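Local coordinates for protein mannan endo-1,6-alpha-mannosidase (Chaetomium thermophilum, PDB 6RY0) that probably hydrolyses alpha-1,6-mannosidic linkages in mannans and, as a Dfg5-type transglycosidase, takes part in transferring GPI-anchored glycoproteins into the fungal cell wall, at residues 81-86 with 100-105; 87-90 with 94-97; 126-131 with 195-200; 171-174 with 180-183; 289-294 with 342-347. All blocks are in the same frame, centred on the assembly; numbering follows the deposited sequence.

Interaction 1: 81-86 with 100-105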
# COMPACT_ATOMS: atom_id res chain seq x y z
N ALA A 81 -4.67 3.61 3.54
CA ALA A 81 -3.55 4.04 2.71
C ALA A 81 -3.07 5.42 3.13
O ALA A 81 -1.84 5.66 3.19
CB ALA A 81 -3.98 4.05 1.23
N MET A 82 -3.97 6.33 3.40
CA MET A 82 -3.58 7.66 3.88
C MET A 82 -2.81 7.55 5.19
O MET A 82 -1.79 8.20 5.37
CB MET A 82 -4.82 8.54 4.06
CG MET A 82 -4.46 9.92 4.57
SD MET A 82 -5.92 10.84 5.07
CE MET A 82 -5.09 12.14 6.04
N MET A 83 -3.31 6.74 6.14
CA MET A 83 -2.61 6.63 7.41
C MET A 83 -1.18 6.20 7.18
O MET A 83 -0.24 6.76 7.74
CB MET A 83 -3.33 5.65 8.34
CG MET A 83 -4.77 6.00 8.72
SD MET A 83 -5.06 7.57 9.55
CE MET A 83 -5.60 8.59 8.18
N GLY A 84 -0.98 5.17 6.37
CA GLY A 84 0.37 4.70 6.12
C GLY A 84 1.24 5.75 5.44
O GLY A 84 2.42 5.88 5.74
N THR A 85 0.65 6.51 4.53
CA THR A 85 1.39 7.59 3.87
C THR A 85 1.96 8.57 4.90
O THR A 85 3.10 9.03 4.77
CB THR A 85 0.50 8.33 2.86
OG1 THR A 85 0.02 7.40 1.89
CG2 THR A 85 1.28 9.38 2.12
N TYR A 86 1.19 8.88 5.94
CA TYR A 86 1.63 9.78 6.97
C TYR A 86 2.59 9.17 7.98
O TYR A 86 3.44 9.87 8.52
CB TYR A 86 0.45 10.46 7.71
CG TYR A 86 -0.10 11.62 6.90
CD1 TYR A 86 -0.98 11.41 5.85
CD2 TYR A 86 0.28 12.93 7.17
CE1 TYR A 86 -1.45 12.45 5.08
CE2 TYR A 86 -0.20 13.99 6.41
CZ TYR A 86 -1.05 13.74 5.36
OH TYR A 86 -1.56 14.73 4.59
N HIS A 100 -0.57 12.53 15.98
CA HIS A 100 -1.72 12.28 16.85
C HIS A 100 -2.97 11.95 16.04
O HIS A 100 -3.73 11.05 16.39
CB HIS A 100 -1.96 13.47 17.82
CG HIS A 100 -2.39 14.76 17.17
ND1 HIS A 100 -1.55 15.57 16.43
CD2 HIS A 100 -3.58 15.42 17.24
CE1 HIS A 100 -2.21 16.65 16.04
NE2 HIS A 100 -3.43 16.59 16.54
N VAL A 101 -3.18 12.70 14.97
CA VAL A 101 -4.32 12.48 14.10
C VAL A 101 -4.28 11.09 13.47
O VAL A 101 -5.29 10.39 13.36
CB VAL A 101 -4.34 13.59 12.98
CG1 VAL A 101 -5.36 13.30 11.92
CG2 VAL A 101 -4.53 14.98 13.58
N ILE A 102 -3.08 10.69 13.06
CA ILE A 102 -2.89 9.41 12.41
C ILE A 102 -3.04 8.26 13.40
O ILE A 102 -3.69 7.26 13.09
CB ILE A 102 -1.53 9.41 11.68
CG1 ILE A 102 -1.50 10.52 10.62
CG2 ILE A 102 -1.21 8.03 11.12
CD1 ILE A 102 -2.53 10.44 9.52
N MET A 103 -2.50 8.40 14.60
CA MET A 103 -2.70 7.36 15.60
C MET A 103 -4.19 7.20 15.87
O MET A 103 -4.68 6.06 15.93
CB MET A 103 -1.94 7.66 16.89
CG MET A 103 -2.15 6.59 17.94
SD MET A 103 -1.48 7.01 19.54
CE MET A 103 0.28 7.01 19.17
N GLU A 104 -4.92 8.30 16.03
CA GLU A 104 -6.35 8.23 16.29
C GLU A 104 -7.08 7.50 15.16
O GLU A 104 -7.95 6.65 15.40
CB GLU A 104 -6.95 9.62 16.49
CG GLU A 104 -8.47 9.71 16.69
CD GLU A 104 -9.03 11.14 16.62
OE1 GLU A 104 -8.83 11.89 15.62
OE2 GLU A 104 -9.74 11.49 17.56
N GLY A 105 -6.76 7.84 13.93
CA GLY A 105 -7.40 7.23 12.79
C GLY A 105 -7.11 5.74 12.69
O GLY A 105 -8.02 4.92 12.45
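Ile102 inserts between Met83 and Tyr86 in a two-helix hairpin of the (alpha/alpha)6 barrel expected of glycosyl hydrolase family 76. Helices 76-93 and 99-108 run roughly antiparallel here, at 144°, their local axes 9.8 Å apart. With its CG1 branch turned anti to the carbonyl carbon (chi1 -60°), Ile102 presents two different surfaces. It crosses the Tyr86 side chain at about a right angle, and its CD1 methyl rests on CB of that tyrosine at 3.5 Å. The other branch, CG2, lies 3.7 Å from the backbone O of Met83. Met83 is folded rather than extended, because it bends at both chi2 (-59°) and chi3. Its sulphur therefore comes across Ile102 obliquely, with SD 3.8 Å from CD1 of the isoleucine and the terminal CE equally close to that methyl. The ring of Tyr86 leads away from the hairpin to the neighbouring helix 33-48, where OH hydrogen-bonds to Ala44 O. No hydrogen bond joins the two segments; the contact is van der Waals packing, mostly apolar. One turn beyond Ile102, a side chain on Gly105 would run into the methionine sulphur, since Met83 SD sits 4.0 Å from Gly105 CA.

Interaction 2: 87-90 with 94-97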
# COMPACT_ATOMS: atom_id res chain seq x y z
N VAL A 87 2.48 7.87 8.23
CA VAL A 87 3.51 7.18 9.00
C VAL A 87 4.85 7.28 8.28
O VAL A 87 5.90 7.58 8.89
CB VAL A 87 3.09 5.72 9.23
CG1 VAL A 87 4.23 4.90 9.83
CG2 VAL A 87 1.86 5.64 10.15
N ASP A 88 4.84 7.07 6.97
CA ASP A 88 6.04 7.25 6.15
C ASP A 88 6.50 8.72 6.14
O ASP A 88 7.69 8.99 6.24
CB ASP A 88 5.87 6.73 4.72
CG ASP A 88 6.47 5.37 4.50
OD1 ASP A 88 7.35 4.94 5.27
OD2 ASP A 88 6.06 4.75 3.47
N TYR A 89 5.56 9.65 6.00
CA TYR A 89 5.91 11.08 5.99
C TYR A 89 6.73 11.45 7.22
O TYR A 89 7.78 12.10 7.10
CB TYR A 89 4.65 11.93 5.88
CG TYR A 89 4.90 13.40 6.10
CD1 TYR A 89 5.48 14.18 5.14
CD2 TYR A 89 4.57 14.00 7.31
CE1 TYR A 89 5.76 15.54 5.37
CE2 TYR A 89 4.85 15.34 7.56
CZ TYR A 89 5.47 16.09 6.59
OH TYR A 89 5.82 17.40 6.78
N TRP A 90 6.26 11.07 8.40
CA TRP A 90 7.00 11.39 9.61
C TRP A 90 8.36 10.70 9.62
O TRP A 90 9.36 11.30 10.02
CB TRP A 90 6.17 11.01 10.84
CG TRP A 90 6.98 10.93 12.09
CD1 TRP A 90 7.46 11.96 12.86
CD2 TRP A 90 7.46 9.72 12.69
NE1 TRP A 90 8.19 11.45 13.91
CE2 TRP A 90 8.21 10.08 13.82
CE3 TRP A 90 7.34 8.38 12.34
CZ2 TRP A 90 8.84 9.11 14.63
CZ3 TRP A 90 7.96 7.43 13.13
CH2 TRP A 90 8.68 7.79 14.26
N GLY A 94 10.85 13.66 9.65
CA GLY A 94 10.97 14.02 11.04
C GLY A 94 9.88 14.93 11.57
O GLY A 94 9.92 15.32 12.72
N ASP A 95 8.91 15.27 10.74
CA ASP A 95 7.83 16.17 11.15
C ASP A 95 6.73 15.36 11.82
O ASP A 95 6.07 14.58 11.12
CB ASP A 95 7.27 16.87 9.91
CG ASP A 95 6.10 17.77 10.21
OD1 ASP A 95 5.82 18.03 11.41
OD2 ASP A 95 5.45 18.22 9.24
N PRO A 96 6.50 15.55 13.13
CA PRO A 96 5.51 14.75 13.86
C PRO A 96 4.14 15.43 13.93
O PRO A 96 3.30 14.95 14.67
CB PRO A 96 6.12 14.66 15.26
CG PRO A 96 6.73 16.05 15.43
CD PRO A 96 7.25 16.43 14.07
N SER A 97 3.95 16.53 13.20
CA SER A 97 2.74 17.35 13.34
C SER A 97 1.43 16.58 13.28
O SER A 97 0.48 16.92 13.98
CB SER A 97 2.71 18.42 12.25
OG SER A 97 3.79 19.33 12.40
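Trp90, Asp95 and Tyr89 account for most of this contact, in which the C-terminal end of helix 76-93 is met by the loop that follows it. Trp90 brings the CD1 corner of its indole to the loop backbone: Asp95 O lies near the ring plane at the edge, 3.4 Å from CD1, and Pro96 crosses at about a right angle, its CB 3.9 Å from the same CD1. Tyr89, with CG anti to the backbone N (chi1 170°), sends its hydroxyl out to a short hydrogen bond, Tyr89 OH to Asp95 OD2 at 2.6 Å. It uses the anti lone pair of the carboxylate, whose plane stands 71° from that of the phenol ring. The other oxygen, OD1, serves its own loop, accepting Ser97 N at 3.0 Å to form an Asx turn and Ser97 OG on its syn lone pair. Without the carboxylate, as with an alanine in place of Asp95, the Tyr89 hydroxyl is likely to be left without this acceptor and the Asx turn to come undone. Where the helix ends, Gly94 takes a positive phi (79°) that would jam a side chain against the preceding carbonyl, and its N bonds to Trp90 O at 2.8 Å. Around this junction, helix 33-48 supplies Arg41 against both Tyr89 and Asp95, helix 389-401 packs on Tyr89, and Asn99 at the start of helix 99-108 touches Trp90.

Interaction 3: 126-131 with 195-200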
# COMPACT_ATOMS: atom_id res chain seq x y z
N GLY A 126 -12.70 -6.70 1.59
CA GLY A 126 -11.80 -7.53 0.83
C GLY A 126 -10.55 -7.84 1.64
O GLY A 126 -10.16 -7.11 2.56
N ASN A 127 -9.86 -8.90 1.21
CA ASN A 127 -8.56 -9.19 1.77
C ASN A 127 -7.56 -8.06 1.48
O ASN A 127 -6.66 -7.78 2.28
CB ASN A 127 -8.03 -10.51 1.24
CG ASN A 127 -8.64 -11.68 1.97
OD1 ASN A 127 -8.41 -11.83 3.17
ND2 ASN A 127 -9.39 -12.51 1.25
N ASP A 128 -7.69 -7.42 0.32
CA ASP A 128 -6.86 -6.25 0.02
C ASP A 128 -7.19 -5.06 0.93
O ASP A 128 -6.29 -4.38 1.41
CB ASP A 128 -6.98 -5.85 -1.47
CG ASP A 128 -8.42 -5.65 -1.98
OD1 ASP A 128 -9.38 -6.18 -1.40
OD2 ASP A 128 -8.60 -4.93 -2.98
N ASP A 129 -8.47 -4.80 1.16
CA ASP A 129 -8.83 -3.67 2.01
C ASP A 129 -8.26 -3.86 3.41
O ASP A 129 -7.62 -2.97 3.97
CB ASP A 129 -10.34 -3.50 2.10
CG ASP A 129 -11.01 -3.42 0.78
OD1 ASP A 129 -11.39 -4.45 0.25
OD2 ASP A 129 -11.13 -2.34 0.23
N GLN A 130 -8.51 -5.03 3.98
CA GLN A 130 -7.97 -5.37 5.29
C GLN A 130 -6.44 -5.35 5.26
O GLN A 130 -5.79 -4.85 6.19
CB GLN A 130 -8.48 -6.76 5.70
CG GLN A 130 -8.06 -7.16 7.09
CD GLN A 130 -8.16 -8.64 7.37
OE1 GLN A 130 -8.16 -9.46 6.44
NE2 GLN A 130 -8.19 -9.00 8.65
N GLY A 131 -5.87 -5.88 4.19
CA GLY A 131 -4.44 -5.93 4.03
C GLY A 131 -3.79 -4.58 4.06
O GLY A 131 -2.74 -4.45 4.68
N ASN A 195 -7.52 -12.69 -6.94
CA ASN A 195 -6.78 -11.65 -7.58
C ASN A 195 -5.40 -11.45 -6.99
O ASN A 195 -5.08 -11.87 -5.88
CB ASN A 195 -7.56 -10.37 -7.66
CG ASN A 195 -7.95 -9.80 -6.35
OD1 ASN A 195 -7.72 -10.36 -5.27
ND2 ASN A 195 -8.57 -8.64 -6.42
N THR A 196 -4.56 -10.81 -7.78
CA THR A 196 -3.20 -10.56 -7.34
C THR A 196 -3.15 -9.74 -6.08
O THR A 196 -2.40 -10.10 -5.17
CB THR A 196 -2.40 -9.92 -8.46
OG1 THR A 196 -2.43 -10.85 -9.54
CG2 THR A 196 -0.99 -9.62 -8.02
N ILE A 197 -3.90 -8.65 -6.01
CA ILE A 197 -3.67 -7.71 -4.91
C ILE A 197 -3.95 -8.35 -3.54
O ILE A 197 -3.21 -8.11 -2.58
CB ILE A 197 -4.40 -6.38 -5.10
CG1 ILE A 197 -3.98 -5.37 -4.03
CG2 ILE A 197 -5.93 -6.55 -5.15
CD1 ILE A 197 -2.59 -4.99 -4.09
N ALA A 198 -5.01 -9.16 -3.41
CA ALA A 198 -5.27 -9.80 -2.13
C ALA A 198 -4.08 -10.65 -1.70
O ALA A 198 -3.63 -10.64 -0.55
CB ALA A 198 -6.52 -10.70 -2.23
N ASN A 199 -3.59 -11.43 -2.66
CA ASN A 199 -2.47 -12.32 -2.40
C ASN A 199 -1.17 -11.56 -2.17
O ASN A 199 -0.37 -11.96 -1.34
CB ASN A 199 -2.40 -13.33 -3.55
CG ASN A 199 -3.52 -14.32 -3.43
OD1 ASN A 199 -3.43 -15.24 -2.60
ND2 ASN A 199 -4.60 -14.14 -4.19
N ALA A 200 -0.96 -10.47 -2.91
CA ALA A 200 0.22 -9.63 -2.74
C ALA A 200 0.25 -8.99 -1.35
O ALA A 200 1.31 -8.89 -0.77
CB ALA A 200 0.26 -8.58 -3.84
O HOH W 1 -4.84 -9.48 1.54
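The first torsions of Asp128 and Ile197 set their meeting: chi1 of 52° puts the aspartate CG between its backbone N and carbonyl carbon, while Ile197 holds CG1 anti to N (chi1 -172°) and thereby places CG2 in the equivalent crowded position. The two side chains cross at about a right angle; Asp128 OD2 lies 3.8 Å from Ile197 CG2, and CB is hardly farther from it. The polar end of the aspartate is engaged elsewhere, since OD2 accepts a hydrogen bond from Trp182 NE1. Beside this pair, Asn127 and Ala198 meet methylene to methyl, CB to CB at 3.8 Å, and the small alanine lets the backbones come near: Asp128 CA and Ala198 CA are 4.4 Å apart. The amide of Asn127 points off to the loop, ND2 donating to Arg181 O. No direct hydrogen bond crosses the contact, but one water donates to two carbonyls, 2.7 Å from Ala198 O and, in a weak bond, 2.6 Å from Asn127 O. At the start of the second helix Asn195 is the N-cap, its OD1 accepting weakly from Ala198 N, while Asn199 ND2 returns to Asn195 O at 2.9 Å. Asp129, next to Asp128, is a calcium-binding residue in a structure of this protein, although no ion occupies that site in this chain. Here the first turns of helices 127-142 and 196-213 pack at 39° in the (alpha/alpha)6 barrel expected of family 76, with helix 261-278 covering Ile197, helix 216-231 against Asn199, and helix 76-93 touching Asp129.

Interaction 4: 171-174 with 180-183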
# COMPACT_ATOMS: atom_id res chain seq x y z
N ARG A 171 -9.90 -19.39 4.35
CA ARG A 171 -9.52 -18.48 3.28
C ARG A 171 -8.62 -19.15 2.23
O ARG A 171 -8.24 -18.50 1.27
CB ARG A 171 -8.88 -17.22 3.83
CG ARG A 171 -9.81 -16.41 4.70
CD ARG A 171 -9.37 -14.95 4.85
NE ARG A 171 -10.19 -14.28 5.85
CZ ARG A 171 -9.95 -13.08 6.37
NH1 ARG A 171 -9.01 -12.29 5.87
NH2 ARG A 171 -10.65 -12.69 7.41
N HIS A 172 -8.29 -20.43 2.42
CA HIS A 172 -7.40 -21.16 1.51
C HIS A 172 -8.04 -22.47 1.13
O HIS A 172 -7.75 -23.49 1.73
CB HIS A 172 -6.04 -21.40 2.19
CG HIS A 172 -5.37 -20.12 2.53
ND1 HIS A 172 -4.54 -19.47 1.65
CD2 HIS A 172 -5.51 -19.31 3.61
CE1 HIS A 172 -4.17 -18.32 2.19
NE2 HIS A 172 -4.76 -18.19 3.37
N ASP A 173 -8.85 -22.44 0.09
CA ASP A 173 -9.51 -23.64 -0.37
C ASP A 173 -8.80 -24.22 -1.60
O ASP A 173 -7.73 -23.75 -1.98
CB ASP A 173 -11.03 -23.40 -0.56
CG ASP A 173 -11.40 -22.54 -1.75
OD1 ASP A 173 -10.65 -22.47 -2.73
OD2 ASP A 173 -12.51 -21.95 -1.72
N GLY A 174 -9.35 -25.28 -2.18
CA GLY A 174 -8.66 -26.00 -3.23
C GLY A 174 -8.89 -25.43 -4.61
O GLY A 174 -8.24 -25.87 -5.56
N LEU A 180 -5.76 -16.70 -2.05
CA LEU A 180 -6.87 -15.95 -1.49
C LEU A 180 -7.82 -15.48 -2.57
O LEU A 180 -7.42 -15.05 -3.65
CB LEU A 180 -6.36 -14.71 -0.75
CG LEU A 180 -5.58 -14.92 0.53
CD1 LEU A 180 -5.02 -13.60 1.01
CD2 LEU A 180 -6.45 -15.52 1.59
N ARG A 181 -9.10 -15.51 -2.21
CA ARG A 181 -10.13 -14.78 -2.91
C ARG A 181 -10.04 -13.30 -2.60
O ARG A 181 -9.55 -12.89 -1.55
CB ARG A 181 -11.52 -15.33 -2.54
CG ARG A 181 -11.69 -16.80 -2.91
CD ARG A 181 -12.89 -17.40 -2.22
NE ARG A 181 -13.07 -18.82 -2.53
CZ ARG A 181 -13.86 -19.28 -3.50
NH1 ARG A 181 -14.49 -18.43 -4.31
NH2 ARG A 181 -14.03 -20.59 -3.66
N TRP A 182 -10.56 -12.48 -3.50
CA TRP A 182 -10.59 -11.05 -3.31
C TRP A 182 -11.33 -10.68 -2.04
O TRP A 182 -10.85 -9.87 -1.25
CB TRP A 182 -11.23 -10.42 -4.54
CG TRP A 182 -11.26 -8.96 -4.55
CD1 TRP A 182 -10.48 -8.08 -3.83
CD2 TRP A 182 -12.08 -8.17 -5.38
NE1 TRP A 182 -10.77 -6.77 -4.19
CE2 TRP A 182 -11.77 -6.81 -5.12
CE3 TRP A 182 -13.07 -8.48 -6.31
CZ2 TRP A 182 -12.43 -5.78 -5.78
CZ3 TRP A 182 -13.70 -7.47 -6.95
CH2 TRP A 182 -13.40 -6.13 -6.68
N GLN A 183 -12.54 -11.21 -1.90
CA GLN A 183 -13.44 -10.87 -0.81
C GLN A 183 -13.37 -11.84 0.35
O GLN A 183 -13.07 -13.02 0.18
CB GLN A 183 -14.86 -10.80 -1.34
CG GLN A 183 -15.05 -9.75 -2.44
CD GLN A 183 -14.76 -8.34 -1.92
OE1 GLN A 183 -15.31 -7.93 -0.91
NE2 GLN A 183 -13.81 -7.66 -2.54
O HOH W 2 -10.09 -16.71 0.27
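The long surface loop between helix 155-167 and strand 193-195 folds back on itself here, Asp173 meeting Arg181 and Leu180 lying beside Arg171 and His172. Asp173 CG sits between its backbone N and carbonyl carbon (chi1 72°), bringing the carboxylate to Arg181, which grips it side-on through a salt bridge in which two nitrogens share one oxygen. Its NH2 donates to Asp173 OD2 at 2.8 Å, nearly straight and on the syn lone pair, and NE adds a longer bond to that same OD2 at 3.3 Å from above the carboxylate plane. The oxygen lies in the guanidinium plane, yet the flat groups stand 86° apart. The other carboxylate oxygen, OD1, takes a hydrogen bond from Thr175 and a salt bridge from Lys194. Beside the salt bridge, CD2 of Leu180 touches Arg171 O at 3.5 Å, Arg171 CB, and His172 NE2 at 3.6 Å, a nitrogen that bonds to Gln166 O. A water donates to Arg171 O at 2.8 Å and accepts from Arg181 N at 2.9 Å. Inward from the loop, Arg171 NH1 reaches Gln130 on helix 127-142, Leu180 N bonds to Asn199 on helix 196-213, and Arg181 packs on Lys194 of strand 193-195.

Interaction 5: 289-294 with 342-347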
# COMPACT_ATOMS: atom_id res chain seq x y z
N ASN A 289 14.02 -9.54 -11.44
CA ASN A 289 13.06 -9.74 -12.52
C ASN A 289 11.84 -8.85 -12.37
O ASN A 289 11.39 -8.26 -13.36
CB ASN A 289 12.66 -11.21 -12.60
CG ASN A 289 13.70 -12.07 -13.29
OD1 ASN A 289 14.38 -11.62 -14.20
ND2 ASN A 289 13.80 -13.31 -12.89
N LEU A 290 11.28 -8.77 -11.16
CA LEU A 290 10.15 -7.89 -10.95
C LEU A 290 10.54 -6.45 -11.24
O LEU A 290 9.76 -5.71 -11.86
CB LEU A 290 9.63 -8.01 -9.52
CG LEU A 290 8.86 -9.31 -9.25
CD1 LEU A 290 8.76 -9.56 -7.76
CD2 LEU A 290 7.47 -9.31 -9.89
N LEU A 291 11.71 -6.02 -10.80
CA LEU A 291 12.17 -4.65 -11.01
C LEU A 291 12.35 -4.36 -12.50
O LEU A 291 11.95 -3.31 -12.99
CB LEU A 291 13.45 -4.43 -10.24
CG LEU A 291 14.08 -3.04 -10.36
CD1 LEU A 291 13.08 -1.91 -10.06
CD2 LEU A 291 15.31 -2.94 -9.49
N THR A 292 12.97 -5.29 -13.23
CA THR A 292 13.12 -5.11 -14.66
C THR A 292 11.76 -4.88 -15.31
O THR A 292 11.59 -3.97 -16.12
CB THR A 292 13.83 -6.31 -15.29
OG1 THR A 292 15.15 -6.37 -14.75
CG2 THR A 292 13.90 -6.26 -16.80
N GLY A 293 10.78 -5.70 -14.94
CA GLY A 293 9.46 -5.55 -15.49
C GLY A 293 8.83 -4.20 -15.16
O GLY A 293 8.21 -3.57 -16.04
N ILE A 294 8.96 -3.76 -13.92
CA ILE A 294 8.36 -2.49 -13.52
C ILE A 294 8.96 -1.32 -14.29
O ILE A 294 8.23 -0.43 -14.76
CB ILE A 294 8.53 -2.31 -12.02
CG1 ILE A 294 7.61 -3.25 -11.26
CG2 ILE A 294 8.32 -0.86 -11.59
CD1 ILE A 294 8.01 -3.47 -9.80
N LYS A 342 19.68 0.08 -5.65
CA LYS A 342 19.58 1.51 -5.43
C LYS A 342 19.75 2.33 -6.71
O LYS A 342 18.98 3.25 -6.99
CB LYS A 342 20.56 1.92 -4.33
CG LYS A 342 20.52 3.36 -3.97
CD LYS A 342 21.58 3.72 -2.92
CE LYS A 342 22.03 5.20 -3.02
NZ LYS A 342 22.77 5.46 -4.30
N ASP A 343 20.78 2.02 -7.49
CA ASP A 343 21.06 2.84 -8.66
C ASP A 343 20.10 2.59 -9.81
O ASP A 343 20.00 3.42 -10.71
CB ASP A 343 22.50 2.64 -9.13
CG ASP A 343 23.54 3.16 -8.13
OD1 ASP A 343 23.20 3.98 -7.25
OD2 ASP A 343 24.70 2.76 -8.26
N ARG A 344 19.35 1.49 -9.79
CA ARG A 344 18.30 1.26 -10.76
C ARG A 344 17.03 2.04 -10.40
O ARG A 344 16.24 2.35 -11.28
CB ARG A 344 17.94 -0.22 -10.87
CG ARG A 344 19.10 -1.10 -11.34
CD ARG A 344 18.65 -2.55 -11.48
NE ARG A 344 17.73 -2.70 -12.59
CZ ARG A 344 17.08 -3.84 -12.87
NH1 ARG A 344 17.13 -4.87 -12.05
NH2 ARG A 344 16.37 -3.92 -13.98
N ILE A 345 16.82 2.30 -9.13
CA ILE A 345 15.55 2.82 -8.65
C ILE A 345 15.62 4.33 -8.37
O ILE A 345 14.75 5.07 -8.82
CB ILE A 345 15.08 2.06 -7.38
CG1 ILE A 345 14.69 0.62 -7.79
CG2 ILE A 345 13.92 2.81 -6.70
CD1 ILE A 345 14.31 -0.26 -6.59
N LEU A 346 16.57 4.79 -7.57
CA LEU A 346 16.51 6.18 -7.11
C LEU A 346 16.50 7.20 -8.24
O LEU A 346 15.74 8.16 -8.16
CB LEU A 346 17.58 6.50 -6.07
CG LEU A 346 17.45 5.72 -4.76
CD1 LEU A 346 18.48 6.22 -3.76
CD2 LEU A 346 16.08 5.78 -4.14
N PRO A 347 17.30 7.04 -9.31
CA PRO A 347 17.26 8.06 -10.37
C PRO A 347 15.92 8.14 -11.07
O PRO A 347 15.51 9.23 -11.52
CB PRO A 347 18.39 7.62 -11.31
CG PRO A 347 19.30 6.84 -10.44
CD PRO A 347 18.40 6.09 -9.50
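Arg344 reaches over Leu291 to Thr292, touching one or the other along most of its length. CB starts 4.0 Å from CD2 of Leu291. The chain then runs straight through chi2 and bends at chi3 (69°), which carries CD and NE past that same methyl, CD lying 3.9 Å from Leu291 CD2. At the head group the leucine lies over one face of the guanidinium: Leu291 CG is centred above the plane, and CD2 is 3.7 Å from NH1. The two side chains slide past each other in opposite directions. NH2, at the far end, donates to Thr292 OG1 at 2.8 Å in an almost straight bond (173°), with the oxygen near the guanidinium plane. That hydroxyl is also hydrogen-bonded to Asp288 O one turn back. The contact joins helices 281-298 and 342-358 of the (alpha/alpha)6 barrel characteristic of this glycoside hydrolase family; their local axes lie 11.4 Å apart at 30°, so long side chains must span the distance. With a leucine in place of Arg344, Thr292 OG1 would probably be left without this donor and Leu291 without the flat group packed over it. Deeper in, Leu291 sends its other methyl to the second helix, CD1 lying 3.8 Å from Ile345 CG1. Helix 323-337 packs against both of these apolar residues, Met331 touching Leu291 and Val334 touching Ile345. A dimethyl sulfoxide molecule, probably from the crystallisation liquor, lies about 4 Å from the Thr292 side chain.

In the fold
Following the chain from the N terminus, interaction 1 closes the turn between helices 76-93 and 99-108, and the shorter loop of interaction 2 lies within it; the two touch where Val87 CG2 meets Ile102 CG2. Interaction 3 then closes a much longer excursion between helices 127-142 and 196-213. Interaction 4 falls inside that excursion and touches interaction 3 directly, the backbone of Trp182 bonding to that of Asn127, so this surface loop is anchored on helix 127-142. Interaction 5 comes last, joining helices 281-298 and 342-358 on the side of the chain's centre opposite interaction 1, the two centres about 28 Å apart. None of the five loops crosses another: two nested pairs and one single closure follow in series.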